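Local coordinates for pectinesterase 1 (Solanum lycopersicum, PDB 1XG2), which catalyses the hydrolysis of methyl esters in pectin, releasing methanol, and may help prepare fruit cell walls for softening during ripening, at residues 5-10 and 33-38; 55-60 and 92-97; 260-265 and 284-289; 195-200 and 232-237; 147-152 and 169-174. All blocks are in the same frame, centred on the assembly; numbering follows the deposited sequence.

Contact 1: 5-10 and 33-38; sequences AVVAQD and YVIYVK
A beta-alpha-beta unit at the start of the right-handed parallel beta-helix sets Ala5, Val6 and Val7 alongside Ile35, Tyr36 and Val37. The two strands run parallel, and four backbone bonds join them: Ala5 N to Val34 O (3.1 Å), Tyr36 N to Ala5 O, Val7 N to Tyr36 O (2.7 Å and nearly straight, 172°) and Lys38 N to Val7 O. Branched aliphatic residues suit the buried face. Val7 CG2 meets Ile35 CG2 at 3.8 Å, the two side chains crossing at a slant, while Val7 CG1, anti to the backbone N (chi1 176°), is thereby put beside Val37 CG1 (4.1 Å), the two valines pointing the same way. Helix 18-24, the connection between the strands in this unit, covers that face, with Ala21 resting on both Val7 and Ile35. Ala5 is small enough to sit beside Tyr33, whose OH stands 3.7 Å from Ala5 CB. Val6 and Tyr36 share the other, partly exposed face, where polar groups can be tolerated: the Tyr36 hydroxyl is hydrogen-bonded to Asp60. Lys38 runs extended past Ala8, with Lys38 CG 4.0 Å from Ala8 CB, and brings its CE within 4.1 Å of Val6 CG1; its NZ is hydrogen-bonded to Thr12.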
# COMPACT_ATOMS: atom_id res chain seq x y z
N ALA A 5 -10.89 -10.48 23.32
CA ALA A 5 -11.01 -9.21 24.03
C ALA A 5 -12.15 -8.43 23.44
O ALA A 5 -12.30 -8.39 22.22
CB ALA A 5 -9.73 -8.41 23.92
N VAL A 6 -12.93 -7.77 24.29
CA VAL A 6 -14.11 -7.04 23.84
C VAL A 6 -13.93 -5.56 24.17
O VAL A 6 -13.52 -5.21 25.27
CB VAL A 6 -15.40 -7.59 24.49
CG1 VAL A 6 -16.62 -6.73 24.12
CG2 VAL A 6 -15.62 -9.05 24.06
N VAL A 7 -14.23 -4.72 23.19
CA VAL A 7 -14.23 -3.27 23.37
C VAL A 7 -15.67 -2.79 23.33
O VAL A 7 -16.43 -3.14 22.43
CB VAL A 7 -13.43 -2.58 22.26
CG1 VAL A 7 -13.52 -1.07 22.40
CG2 VAL A 7 -11.98 -3.06 22.28
N ALA A 8 -16.05 -1.98 24.31
CA ALA A 8 -17.40 -1.44 24.40
C ALA A 8 -17.45 -0.14 25.20
O ALA A 8 -16.71 0.04 26.16
CB ALA A 8 -18.35 -2.46 25.02
N GLN A 9 -18.36 0.75 24.79
CA GLN A 9 -18.50 2.07 25.39
C GLN A 9 -19.40 2.06 26.63
O GLN A 9 -19.29 2.94 27.48
CB GLN A 9 -19.05 3.06 24.35
CG GLN A 9 -18.27 3.05 23.05
CD GLN A 9 -18.59 4.22 22.15
OE1 GLN A 9 -19.76 4.45 21.81
NE2 GLN A 9 -17.56 4.97 21.75
N ASP A 10 -20.28 1.07 26.72
CA ASP A 10 -21.22 0.93 27.84
C ASP A 10 -20.70 0.10 29.04
O ASP A 10 -21.49 -0.35 29.86
CB ASP A 10 -22.54 0.33 27.34
CG ASP A 10 -22.38 -1.09 26.79
OD1 ASP A 10 -21.28 -1.68 26.92
OD2 ASP A 10 -23.31 -1.69 26.21
N TYR A 33 -5.72 -13.81 17.04
CA TYR A 33 -6.23 -13.23 18.27
C TYR A 33 -7.30 -12.21 17.88
O TYR A 33 -7.04 -11.35 17.07
CB TYR A 33 -5.10 -12.53 19.02
CG TYR A 33 -5.50 -11.94 20.36
CD1 TYR A 33 -5.36 -12.67 21.54
CD2 TYR A 33 -5.97 -10.64 20.45
CE1 TYR A 33 -5.72 -12.12 22.77
CE2 TYR A 33 -6.33 -10.09 21.65
CZ TYR A 33 -6.19 -10.82 22.82
OH TYR A 33 -6.54 -10.23 24.02
N VAL A 34 -8.49 -12.29 18.49
CA VAL A 34 -9.65 -11.54 18.05
C VAL A 34 -10.08 -10.48 19.06
O VAL A 34 -10.38 -10.81 20.23
CB VAL A 34 -10.84 -12.48 17.78
CG1 VAL A 34 -12.04 -11.68 17.21
CG2 VAL A 34 -10.45 -13.58 16.82
N ILE A 35 -10.11 -9.23 18.62
CA ILE A 35 -10.70 -8.10 19.37
C ILE A 35 -12.05 -7.76 18.74
O ILE A 35 -12.09 -7.41 17.57
CB ILE A 35 -9.77 -6.87 19.29
CG1 ILE A 35 -8.41 -7.17 19.93
CG2 ILE A 35 -10.42 -5.66 19.98
CD1 ILE A 35 -7.36 -6.09 19.70
N TYR A 36 -13.13 -7.86 19.51
CA TYR A 36 -14.48 -7.53 19.07
C TYR A 36 -14.82 -6.14 19.60
O TYR A 36 -14.70 -5.90 20.78
CB TYR A 36 -15.48 -8.60 19.56
CG TYR A 36 -16.96 -8.25 19.42
CD1 TYR A 36 -17.47 -7.70 18.26
CD2 TYR A 36 -17.86 -8.50 20.46
CE1 TYR A 36 -18.83 -7.40 18.12
CE2 TYR A 36 -19.22 -8.20 20.34
CZ TYR A 36 -19.70 -7.64 19.17
OH TYR A 36 -21.04 -7.33 19.03
N VAL A 37 -15.24 -5.25 18.71
CA VAL A 37 -15.59 -3.89 19.07
C VAL A 37 -17.09 -3.73 18.91
O VAL A 37 -17.62 -3.73 17.79
CB VAL A 37 -14.87 -2.86 18.17
CG1 VAL A 37 -15.11 -1.45 18.67
CG2 VAL A 37 -13.37 -3.16 18.08
N LYS A 38 -17.80 -3.60 20.03
CA LYS A 38 -19.25 -3.43 20.03
C LYS A 38 -19.67 -2.12 19.38
O LYS A 38 -18.85 -1.21 19.22
CB LYS A 38 -19.80 -3.48 21.45
CG LYS A 38 -19.70 -4.84 22.12
CD LYS A 38 -20.85 -4.99 23.13
CE LYS A 38 -20.65 -6.15 24.08
NZ LYS A 38 -21.77 -6.26 25.09

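Contact 2: 55-60 and 92-97; sequences LMIVGD and FILQDI
Backbone bonds tie Leu55, Ile57 and Gly59 to Ile93 and Gln95 in parallel fashion. Ile57 uses both its polar atoms, N donating to Ile93 O (2.9 Å) and O accepting from Gln95 N, while Leu55 O takes Ile93 N and Gln95 O takes Gly59 N. The CA-H groups of Met56 and Val58 add weaker contacts to the oxygens of Ile93 and Gln95. Apolar contacts fill the buried face of Ile57 and Leu94: Ile57 CD1 touches the rim of the Phe92 ring, close to the ring plane and 3.8 Å from CE1, and Leu94 CD1 packs 3.9 Å from Ile57 CB. On the other face the unbranched Met56, drawn out straight (chi2 171°, chi3 -169°), passes Ile93 CG2, 3.9 Å from Met56 CG, and lays its CE 3.6 Å from Gln95 NE2. Steric limits rule the far end, where Gly59 CA is 3.1 Å from Asp96 O and a side chain on the glycine would run into that oxygen. As for charge, Asp96 forms a salt bridge with Arg124. The strand axes lie 4.8 Å apart and 5° from parallel, as in adjacent coils of a parallel beta-helix, with Ile57 and Leu94 on the inner face beside Phe92.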
# COMPACT_ATOMS: atom_id res chain seq x y z
N LEU A 55 -3.59 -10.30 14.35
CA LEU A 55 -4.65 -9.64 15.09
C LEU A 55 -5.85 -9.48 14.18
O LEU A 55 -5.71 -9.00 13.06
CB LEU A 55 -4.20 -8.24 15.53
CG LEU A 55 -4.20 -7.89 17.01
CD1 LEU A 55 -4.05 -6.37 17.17
CD2 LEU A 55 -5.46 -8.37 17.73
N MET A 56 -7.03 -9.87 14.67
CA MET A 56 -8.29 -9.62 14.00
C MET A 56 -9.08 -8.58 14.81
O MET A 56 -9.32 -8.76 16.00
CB MET A 56 -9.10 -10.90 13.90
CG MET A 56 -10.47 -10.73 13.26
SD MET A 56 -11.22 -12.32 12.93
CE MET A 56 -12.58 -11.89 11.94
N ILE A 57 -9.43 -7.47 14.16
CA ILE A 57 -10.29 -6.46 14.77
C ILE A 57 -11.62 -6.58 14.05
O ILE A 57 -11.69 -6.39 12.85
CB ILE A 57 -9.68 -5.06 14.63
CG1 ILE A 57 -8.37 -4.98 15.43
CG2 ILE A 57 -10.66 -3.99 15.11
CD1 ILE A 57 -7.68 -3.63 15.39
N VAL A 58 -12.66 -6.91 14.80
CA VAL A 58 -13.97 -7.15 14.21
C VAL A 58 -15.00 -6.34 14.97
O VAL A 58 -15.02 -6.37 16.20
CB VAL A 58 -14.30 -8.68 14.17
CG1 VAL A 58 -14.29 -9.30 15.54
CG2 VAL A 58 -15.63 -8.93 13.49
N GLY A 59 -15.84 -5.61 14.25
CA GLY A 59 -16.92 -4.85 14.84
C GLY A 59 -18.26 -5.55 14.75
O GLY A 59 -18.35 -6.74 14.41
N ASP A 60 -19.31 -4.79 15.02
CA ASP A 60 -20.68 -5.27 15.07
C ASP A 60 -21.37 -5.11 13.71
O ASP A 60 -22.59 -5.27 13.61
CB ASP A 60 -21.45 -4.46 16.13
CG ASP A 60 -22.04 -5.31 17.23
OD1 ASP A 60 -22.46 -6.46 16.97
OD2 ASP A 60 -22.14 -4.87 18.40
N PHE A 92 -2.81 -9.26 9.78
CA PHE A 92 -3.92 -8.40 10.21
C PHE A 92 -5.22 -8.71 9.46
O PHE A 92 -5.20 -8.90 8.25
CB PHE A 92 -3.54 -6.93 9.99
CG PHE A 92 -4.54 -5.96 10.53
CD1 PHE A 92 -4.86 -5.95 11.87
CD2 PHE A 92 -5.17 -5.05 9.69
CE1 PHE A 92 -5.79 -5.04 12.38
CE2 PHE A 92 -6.10 -4.13 10.17
CZ PHE A 92 -6.41 -4.12 11.51
N ILE A 93 -6.33 -8.79 10.18
CA ILE A 93 -7.66 -8.95 9.60
C ILE A 93 -8.53 -7.87 10.21
O ILE A 93 -8.56 -7.70 11.43
CB ILE A 93 -8.27 -10.31 9.95
CG1 ILE A 93 -7.39 -11.43 9.41
CG2 ILE A 93 -9.73 -10.40 9.44
CD1 ILE A 93 -7.78 -12.76 9.90
N LEU A 94 -9.23 -7.13 9.35
CA LEU A 94 -10.17 -6.12 9.75
C LEU A 94 -11.52 -6.51 9.15
O LEU A 94 -11.62 -6.85 7.96
CB LEU A 94 -9.72 -4.75 9.24
CG LEU A 94 -10.52 -3.54 9.72
CD1 LEU A 94 -10.25 -3.30 11.18
CD2 LEU A 94 -10.18 -2.31 8.89
N GLN A 95 -12.56 -6.46 9.97
CA GLN A 95 -13.86 -6.98 9.56
C GLN A 95 -15.03 -6.33 10.26
O GLN A 95 -14.94 -5.97 11.44
CB GLN A 95 -13.90 -8.50 9.79
CG GLN A 95 -15.12 -9.21 9.21
CD GLN A 95 -15.11 -10.67 9.53
OE1 GLN A 95 -15.84 -11.13 10.43
NE2 GLN A 95 -14.25 -11.42 8.84
N ASP A 96 -16.13 -6.19 9.51
CA ASP A 96 -17.43 -5.72 10.02
C ASP A 96 -17.33 -4.41 10.78
O ASP A 96 -17.84 -4.29 11.89
CB ASP A 96 -18.09 -6.79 10.89
CG ASP A 96 -18.50 -8.00 10.10
OD1 ASP A 96 -19.05 -7.83 8.98
OD2 ASP A 96 -18.30 -9.15 10.52
N ILE A 97 -16.66 -3.44 10.18
CA ILE A 97 -16.32 -2.21 10.89
C ILE A 97 -16.14 -1.10 9.87
O ILE A 97 -15.84 -1.35 8.71
CB ILE A 97 -15.06 -2.42 11.77
CG1 ILE A 97 -14.90 -1.29 12.79
CG2 ILE A 97 -13.80 -2.55 10.90
CD1 ILE A 97 -13.90 -1.60 13.87

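Contact 3: 260-265 and 284-289; sequences GEFMNN and TDPAKA
The Phe262 ring is sandwiched between Ala289 and its own neighbour Met263. Ala289 CB lies over one face, 3.8 Å from the ring centroid and only 14° off the normal, a CH-pi contact displaced a little toward the rim; a methyl is compact enough to let the helix backbone come close. Met263 CG covers the opposite face, 3.4 Å above the plane. At the edge, near the ring plane, Thr284 O stands 3.9 Å from Phe262 CE1. Pro286 CA comes obliquely to Phe262 CE1 at 4.0 Å. With CG opposite its backbone N (chi1 175°), the ring leaves the strand in the direction of the helix. Here strand 258-262, near the C-terminal end of the beta-helix, meets the short, weakly bonded helix 286-289 that follows strand 280-283. Asp285 is the N-cap: its OD2 accepts Ala287 N at 3.1 Å, met from well above the carboxylate plane. Pro286 suits the first turn of the helix, where no N-H is needed for helical bonding. Lys288 N bonds to Asp285 O (2.9 Å), closing the turn. Met232 also packs on both Phe262 and Ala289, and Leu315 and Tyr316 lie against Pro286.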
# COMPACT_ATOMS: atom_id res chain seq x y z
N GLY A 260 -4.48 -1.49 -17.29
CA GLY A 260 -5.21 -2.44 -18.10
C GLY A 260 -6.66 -2.55 -17.73
O GLY A 260 -7.02 -2.35 -16.57
N GLU A 261 -7.49 -2.85 -18.72
CA GLU A 261 -8.88 -3.20 -18.52
C GLU A 261 -9.21 -4.50 -19.25
O GLU A 261 -8.85 -4.66 -20.43
CB GLU A 261 -9.80 -2.08 -19.00
CG GLU A 261 -9.74 -0.84 -18.12
CD GLU A 261 -10.52 0.33 -18.70
OE1 GLU A 261 -11.76 0.32 -18.61
OE2 GLU A 261 -9.89 1.27 -19.25
N PHE A 262 -9.86 -5.43 -18.55
CA PHE A 262 -10.20 -6.76 -19.06
C PHE A 262 -11.64 -7.10 -18.73
O PHE A 262 -11.99 -7.24 -17.56
CB PHE A 262 -9.27 -7.80 -18.43
CG PHE A 262 -9.58 -9.24 -18.79
CD1 PHE A 262 -9.29 -9.74 -20.05
CD2 PHE A 262 -10.11 -10.10 -17.84
CE1 PHE A 262 -9.55 -11.08 -20.37
CE2 PHE A 262 -10.36 -11.44 -18.14
CZ PHE A 262 -10.08 -11.93 -19.41
N MET A 263 -12.47 -7.22 -19.75
CA MET A 263 -13.82 -7.79 -19.65
C MET A 263 -14.71 -7.06 -18.61
O MET A 263 -15.49 -7.67 -17.89
CB MET A 263 -13.69 -9.26 -19.27
CG MET A 263 -12.97 -10.08 -20.35
SD MET A 263 -13.87 -10.09 -21.91
CE MET A 263 -12.63 -10.95 -22.89
N ASN A 264 -14.61 -5.74 -18.56
CA ASN A 264 -15.54 -4.95 -17.75
C ASN A 264 -16.90 -4.78 -18.44
O ASN A 264 -17.03 -5.02 -19.64
CB ASN A 264 -14.93 -3.59 -17.44
CG ASN A 264 -13.65 -3.70 -16.64
OD1 ASN A 264 -13.56 -4.49 -15.72
ND2 ASN A 264 -12.67 -2.90 -17.00
N ASN A 265 -17.90 -4.39 -17.67
CA ASN A 265 -19.24 -4.17 -18.20
C ASN A 265 -19.82 -2.91 -17.59
O ASN A 265 -19.21 -2.32 -16.69
CB ASN A 265 -20.13 -5.39 -17.92
CG ASN A 265 -20.44 -5.56 -16.45
OD1 ASN A 265 -21.53 -5.21 -15.99
ND2 ASN A 265 -19.49 -6.08 -15.70
N THR A 284 -7.48 -8.26 -24.02
CA THR A 284 -8.39 -9.30 -24.51
C THR A 284 -7.89 -10.72 -24.22
O THR A 284 -8.68 -11.67 -24.13
CB THR A 284 -8.61 -9.15 -26.04
OG1 THR A 284 -7.34 -9.15 -26.72
CG2 THR A 284 -9.21 -7.79 -26.38
N ASP A 285 -6.58 -10.88 -24.06
CA ASP A 285 -5.96 -12.19 -23.82
C ASP A 285 -5.95 -12.51 -22.32
O ASP A 285 -5.29 -11.81 -21.55
CB ASP A 285 -4.53 -12.17 -24.37
CG ASP A 285 -3.78 -13.48 -24.16
OD1 ASP A 285 -2.59 -13.54 -24.54
OD2 ASP A 285 -4.28 -14.50 -23.63
N PRO A 286 -6.64 -13.57 -21.89
CA PRO A 286 -6.70 -13.94 -20.47
C PRO A 286 -5.35 -14.16 -19.81
O PRO A 286 -5.23 -13.94 -18.60
CB PRO A 286 -7.49 -15.26 -20.48
CG PRO A 286 -8.31 -15.19 -21.70
CD PRO A 286 -7.46 -14.48 -22.72
N ALA A 287 -4.36 -14.63 -20.57
CA ALA A 287 -3.01 -14.83 -20.05
C ALA A 287 -2.35 -13.52 -19.60
O ALA A 287 -1.47 -13.53 -18.74
CB ALA A 287 -2.14 -15.54 -21.09
N LYS A 288 -2.76 -12.41 -20.20
CA LYS A 288 -2.27 -11.08 -19.80
C LYS A 288 -3.02 -10.49 -18.59
O LYS A 288 -2.52 -9.56 -17.94
CB LYS A 288 -2.31 -10.13 -20.99
CG LYS A 288 -1.28 -10.51 -22.08
CD LYS A 288 -1.34 -9.57 -23.27
CE LYS A 288 -0.35 -9.97 -24.37
NZ LYS A 288 -0.38 -8.97 -25.49
N ALA A 289 -4.22 -11.00 -18.32
CA ALA A 289 -4.97 -10.63 -17.12
C ALA A 289 -4.55 -11.47 -15.90
O ALA A 289 -4.70 -11.03 -14.75
CB ALA A 289 -6.45 -10.79 -17.37

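Contact 4: 195-200 and 232-237; sequences TSIQFC and MESYLG
Ser234 OG is wedged against the bend at Phe199 and Cys200, in the closely bonded, buried part of the contact. Lying anti to the carbonyl carbon (chi1 -65°), beside its own backbone N, it is turned to both its partners: it accepts Cys200 N at 3.1 Å, nearly straight (165°), and donates to Met232 O at 2.9 Å from well above the carbonyl plane. Met232 O therefore has two donors, since Phe199 N also reaches it at 3.3 Å, in the carbonyl plane. The small hydroxyl suits a buried turn because it serves a backbone N-H and a backbone oxygen at once. A valine at Ser234 would probably leave Cys200 N without its acceptor and take one of the two donors from Met232 O, freeing the bend to shift. Flanking backbone bonds brace the turn, Met232 N to Ile197 O at 2.8 Å and Tyr235 N to Cys200 O. Met232 runs its extended chain across Gln198 and places CE 3.9 Å from both Gln198 NE2 and Ser196 OG; the glutamine's amide is held by Gln164 and Gly314.

On the partly exposed side Phe199 and Glu233 meet through side-chain carbons, pointing the same way. CB and CG of Glu233 lie against the CD2-CE2 side of the ring, Phe199 CE2 3.5 Å from Glu233 CB, while the carboxylate, its plane turned 51° from the ring, leads away. Both residues have left-handed backbone conformations. Such stacked left-handed residues, each at a sharp bend between two strands, mark the short turns of a parallel beta-helix, here leading from strands 194-198 and 228-232 into 201-204 and 235-236.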
# COMPACT_ATOMS: atom_id res chain seq x y z
N THR A 195 -2.11 -2.61 -8.17
CA THR A 195 -3.49 -2.67 -7.71
C THR A 195 -4.35 -3.39 -8.73
O THR A 195 -4.38 -3.03 -9.89
CB THR A 195 -4.01 -1.25 -7.49
OG1 THR A 195 -3.38 -0.69 -6.33
CG2 THR A 195 -5.50 -1.25 -7.18
N SER A 196 -5.08 -4.38 -8.26
CA SER A 196 -5.97 -5.15 -9.11
C SER A 196 -7.38 -5.03 -8.54
O SER A 196 -7.58 -5.27 -7.35
CB SER A 196 -5.52 -6.60 -9.14
OG SER A 196 -6.47 -7.42 -9.79
N ILE A 197 -8.33 -4.66 -9.38
CA ILE A 197 -9.72 -4.50 -8.99
C ILE A 197 -10.52 -5.49 -9.83
O ILE A 197 -10.52 -5.39 -11.06
CB ILE A 197 -10.16 -3.04 -9.25
CG1 ILE A 197 -9.47 -2.10 -8.26
CG2 ILE A 197 -11.70 -2.87 -9.17
CD1 ILE A 197 -9.46 -0.65 -8.74
N GLN A 198 -11.20 -6.41 -9.17
CA GLN A 198 -11.82 -7.57 -9.83
C GLN A 198 -13.20 -7.85 -9.26
O GLN A 198 -13.36 -7.94 -8.06
CB GLN A 198 -10.94 -8.80 -9.60
CG GLN A 198 -11.28 -9.98 -10.47
CD GLN A 198 -10.45 -11.22 -10.12
OE1 GLN A 198 -9.99 -11.38 -8.98
NE2 GLN A 198 -10.26 -12.11 -11.10
N PHE A 199 -14.19 -8.02 -10.14
CA PHE A 199 -15.58 -8.29 -9.72
C PHE A 199 -16.11 -7.21 -8.77
O PHE A 199 -16.88 -7.49 -7.86
CB PHE A 199 -15.73 -9.65 -9.03
CG PHE A 199 -14.98 -10.76 -9.68
CD1 PHE A 199 -14.22 -11.63 -8.92
CD2 PHE A 199 -15.04 -10.96 -11.05
CE1 PHE A 199 -13.52 -12.67 -9.51
CE2 PHE A 199 -14.34 -12.01 -11.65
CZ PHE A 199 -13.58 -12.86 -10.87
N CYS A 200 -15.71 -5.97 -9.02
CA CYS A 200 -16.10 -4.85 -8.19
C CYS A 200 -17.19 -4.03 -8.89
O CYS A 200 -17.46 -4.20 -10.08
CB CYS A 200 -14.88 -3.97 -7.90
SG CYS A 200 -13.75 -4.72 -6.68
N MET A 232 -10.66 -5.32 -13.84
CA MET A 232 -11.20 -6.42 -14.65
C MET A 232 -12.46 -7.07 -14.12
O MET A 232 -12.72 -7.08 -12.92
CB MET A 232 -10.11 -7.47 -14.91
CG MET A 232 -9.50 -8.12 -13.73
SD MET A 232 -7.95 -9.01 -14.19
CE MET A 232 -7.63 -9.75 -12.64
N GLU A 233 -13.26 -7.60 -15.04
CA GLU A 233 -14.52 -8.24 -14.72
C GLU A 233 -15.35 -7.43 -13.74
O GLU A 233 -15.98 -7.99 -12.84
CB GLU A 233 -14.29 -9.67 -14.21
CG GLU A 233 -13.73 -10.61 -15.27
CD GLU A 233 -14.79 -11.16 -16.24
OE1 GLU A 233 -16.02 -10.91 -16.07
OE2 GLU A 233 -14.38 -11.87 -17.19
N SER A 234 -15.36 -6.12 -13.92
CA SER A 234 -16.03 -5.21 -13.02
C SER A 234 -17.09 -4.38 -13.74
O SER A 234 -17.05 -4.21 -14.97
CB SER A 234 -15.02 -4.26 -12.36
OG SER A 234 -14.12 -4.96 -11.52
N TYR A 235 -18.04 -3.90 -12.96
CA TYR A 235 -19.06 -2.98 -13.44
C TYR A 235 -18.54 -1.57 -13.26
O TYR A 235 -18.13 -1.18 -12.17
CB TYR A 235 -20.36 -3.16 -12.67
CG TYR A 235 -21.42 -2.14 -13.02
CD1 TYR A 235 -22.39 -2.41 -14.00
CD2 TYR A 235 -21.47 -0.89 -12.38
CE1 TYR A 235 -23.37 -1.48 -14.33
CE2 TYR A 235 -22.45 0.05 -12.71
CZ TYR A 235 -23.40 -0.26 -13.68
OH TYR A 235 -24.36 0.66 -14.01
N LEU A 236 -18.56 -0.81 -14.35
CA LEU A 236 -18.16 0.59 -14.36
C LEU A 236 -19.37 1.46 -14.67
O LEU A 236 -19.97 1.34 -15.76
CB LEU A 236 -17.08 0.81 -15.42
CG LEU A 236 -15.64 0.48 -15.02
CD1 LEU A 236 -15.53 -0.90 -14.48
CD2 LEU A 236 -14.67 0.67 -16.20
N GLY A 237 -19.75 2.32 -13.73
CA GLY A 237 -20.87 3.23 -13.90
C GLY A 237 -20.56 4.32 -14.91
O GLY A 237 -19.42 4.49 -15.34

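Contact 5: 147-152 and 169-174; sequences YVTGTV and VARKPG
Tyr147 lays one face of its ring over Val169, whose CG2 comes 3.3 Å from Tyr147 CE1, while Val169 CG1 reaches the tyrosine OH at 3.6 Å. The ring arrives there because CG stands opposite the backbone N (chi1 -175°). A flat aromatic suits the place: it spreads over a branched side chain, and its hydroxyl, too, lies against that valine. Replacing it with a serine would probably strip the cover from Val169 CG2 and open a gap beside the strand.

Val169 O is gripped twice, by Thr149 OG1 at 2.8 Å and by Gly150 N at 3.2 Å, which come from opposite faces of its carbonyl plane. Threonine fits a strand by its branching and here adds the hydroxyl bond to the backbone one. Val169 N to Val148 O and Arg171 N to Gly150 O complete the parallel pairing.

Beyond the strands, Thr151 CG2 fills the angle between Arg171 CG (3.5 Å) and Pro173 CB (3.7 Å). The bent Arg171 chain passes Thr149, whose CG2 is 3.8 Å from NH1, toward a salt bridge with Asp128 and a cation-pi contact with Tyr130. The side chain of Thr151 also lies about 4 Å from that of Gln131, the probable transition-state stabiliser, so this end borders the catalytic region. Strand 147-150 runs between 126-128 and 167-170 in one wall of the beta-helix, with 201-204 following on the far side of 167-170, and Thr151 and Pro173 both rest on Asn179 of strand 179-184 in a second wall.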
# COMPACT_ATOMS: atom_id res chain seq x y z
N TYR A 147 -16.80 -1.68 1.19
CA TYR A 147 -17.18 -0.43 0.57
C TYR A 147 -16.02 0.53 0.83
O TYR A 147 -15.59 0.68 1.96
CB TYR A 147 -18.47 0.04 1.26
CG TYR A 147 -19.14 1.27 0.74
CD1 TYR A 147 -20.26 1.18 -0.11
CD2 TYR A 147 -18.74 2.54 1.17
CE1 TYR A 147 -20.92 2.35 -0.54
CE2 TYR A 147 -19.39 3.69 0.76
CZ TYR A 147 -20.48 3.61 -0.10
OH TYR A 147 -21.10 4.79 -0.50
N VAL A 148 -15.46 1.10 -0.23
CA VAL A 148 -14.43 2.12 -0.12
C VAL A 148 -14.95 3.34 -0.86
O VAL A 148 -15.28 3.25 -2.04
CB VAL A 148 -13.10 1.68 -0.73
CG1 VAL A 148 -12.02 2.73 -0.49
CG2 VAL A 148 -12.67 0.33 -0.14
N THR A 149 -15.01 4.48 -0.18
CA THR A 149 -15.46 5.71 -0.80
C THR A 149 -14.48 6.87 -0.63
O THR A 149 -13.80 7.00 0.39
CB THR A 149 -16.89 6.05 -0.31
OG1 THR A 149 -17.41 7.15 -1.07
CG2 THR A 149 -16.91 6.54 1.14
N GLY A 150 -14.40 7.70 -1.66
CA GLY A 150 -13.54 8.87 -1.61
C GLY A 150 -13.64 9.72 -2.86
O GLY A 150 -14.55 9.55 -3.67
N THR A 151 -12.67 10.61 -3.04
CA THR A 151 -12.67 11.52 -4.17
C THR A 151 -11.37 11.42 -4.95
O THR A 151 -11.29 10.68 -5.94
CB THR A 151 -12.87 12.96 -3.69
OG1 THR A 151 -11.99 13.24 -2.60
CG2 THR A 151 -14.25 13.15 -3.14
N VAL A 152 -10.34 12.13 -4.48
CA VAL A 152 -9.07 12.25 -5.17
C VAL A 152 -8.10 11.18 -4.65
O VAL A 152 -7.77 11.18 -3.47
CB VAL A 152 -8.44 13.66 -4.95
CG1 VAL A 152 -7.10 13.77 -5.64
CG2 VAL A 152 -9.39 14.79 -5.43
N VAL A 169 -16.76 3.60 -4.54
CA VAL A 169 -17.78 4.62 -4.68
C VAL A 169 -17.13 6.00 -4.68
O VAL A 169 -16.66 6.49 -3.64
CB VAL A 169 -18.82 4.54 -3.55
CG1 VAL A 169 -19.98 5.50 -3.82
CG2 VAL A 169 -19.33 3.11 -3.38
N ALA A 170 -17.11 6.62 -5.85
CA ALA A 170 -16.66 8.00 -5.94
C ALA A 170 -17.79 8.92 -5.47
O ALA A 170 -18.96 8.69 -5.79
CB ALA A 170 -16.23 8.33 -7.35
N ARG A 171 -17.44 9.95 -4.71
CA ARG A 171 -18.41 10.88 -4.15
C ARG A 171 -18.17 12.30 -4.67
O ARG A 171 -17.20 12.56 -5.37
CB ARG A 171 -18.37 10.86 -2.62
CG ARG A 171 -17.09 11.43 -2.02
CD ARG A 171 -16.80 10.96 -0.60
NE ARG A 171 -17.91 11.28 0.29
CZ ARG A 171 -18.01 10.90 1.56
NH1 ARG A 171 -17.04 10.22 2.16
NH2 ARG A 171 -19.08 11.26 2.26
N LYS A 172 -19.06 13.22 -4.30
CA LYS A 172 -18.94 14.61 -4.75
C LYS A 172 -17.77 15.28 -4.05
O LYS A 172 -17.74 15.34 -2.82
CB LYS A 172 -20.22 15.39 -4.44
CG LYS A 172 -20.22 16.80 -5.01
CD LYS A 172 -21.52 17.52 -4.65
CE LYS A 172 -21.54 18.94 -5.17
NZ LYS A 172 -22.34 19.84 -4.30
N PRO A 173 -16.80 15.76 -4.82
CA PRO A 173 -15.64 16.44 -4.24
C PRO A 173 -15.84 17.95 -4.14
O PRO A 173 -16.95 18.43 -4.36
CB PRO A 173 -14.54 16.12 -5.25
CG PRO A 173 -15.25 16.17 -6.57
CD PRO A 173 -16.69 15.69 -6.29
N GLY A 174 -14.79 18.67 -3.80
CA GLY A 174 -14.82 20.13 -3.82
C GLY A 174 -14.78 20.72 -5.23
O GLY A 174 -14.51 20.02 -6.20

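In the fold
Along the chain the order is contact 1, 2, 5, 4, 3, which follows the coils of the beta-helix, the pectinesterase domain of the longer protein, from one end to the other. Contacts 1 and 2 have centres about 10 Å apart and touch through neighbouring strands 33-37 and 55-59; contacts 4 and 3 repeat that spacing at the far end, also touching. The centres of contacts 1 and 3 are about 42 Å apart, on opposite sides of the chain's centre, yet one parallel sheet runs through contacts 1, 2, 4 and 3. Contact 5 lies in a second sheet, which strand 235-236 of contact 4 also joins. Parallel strand pairing in contacts 1, 2, 4 and 5 builds the elongated beta-helix; contact 3 packs a C-terminal helix on it.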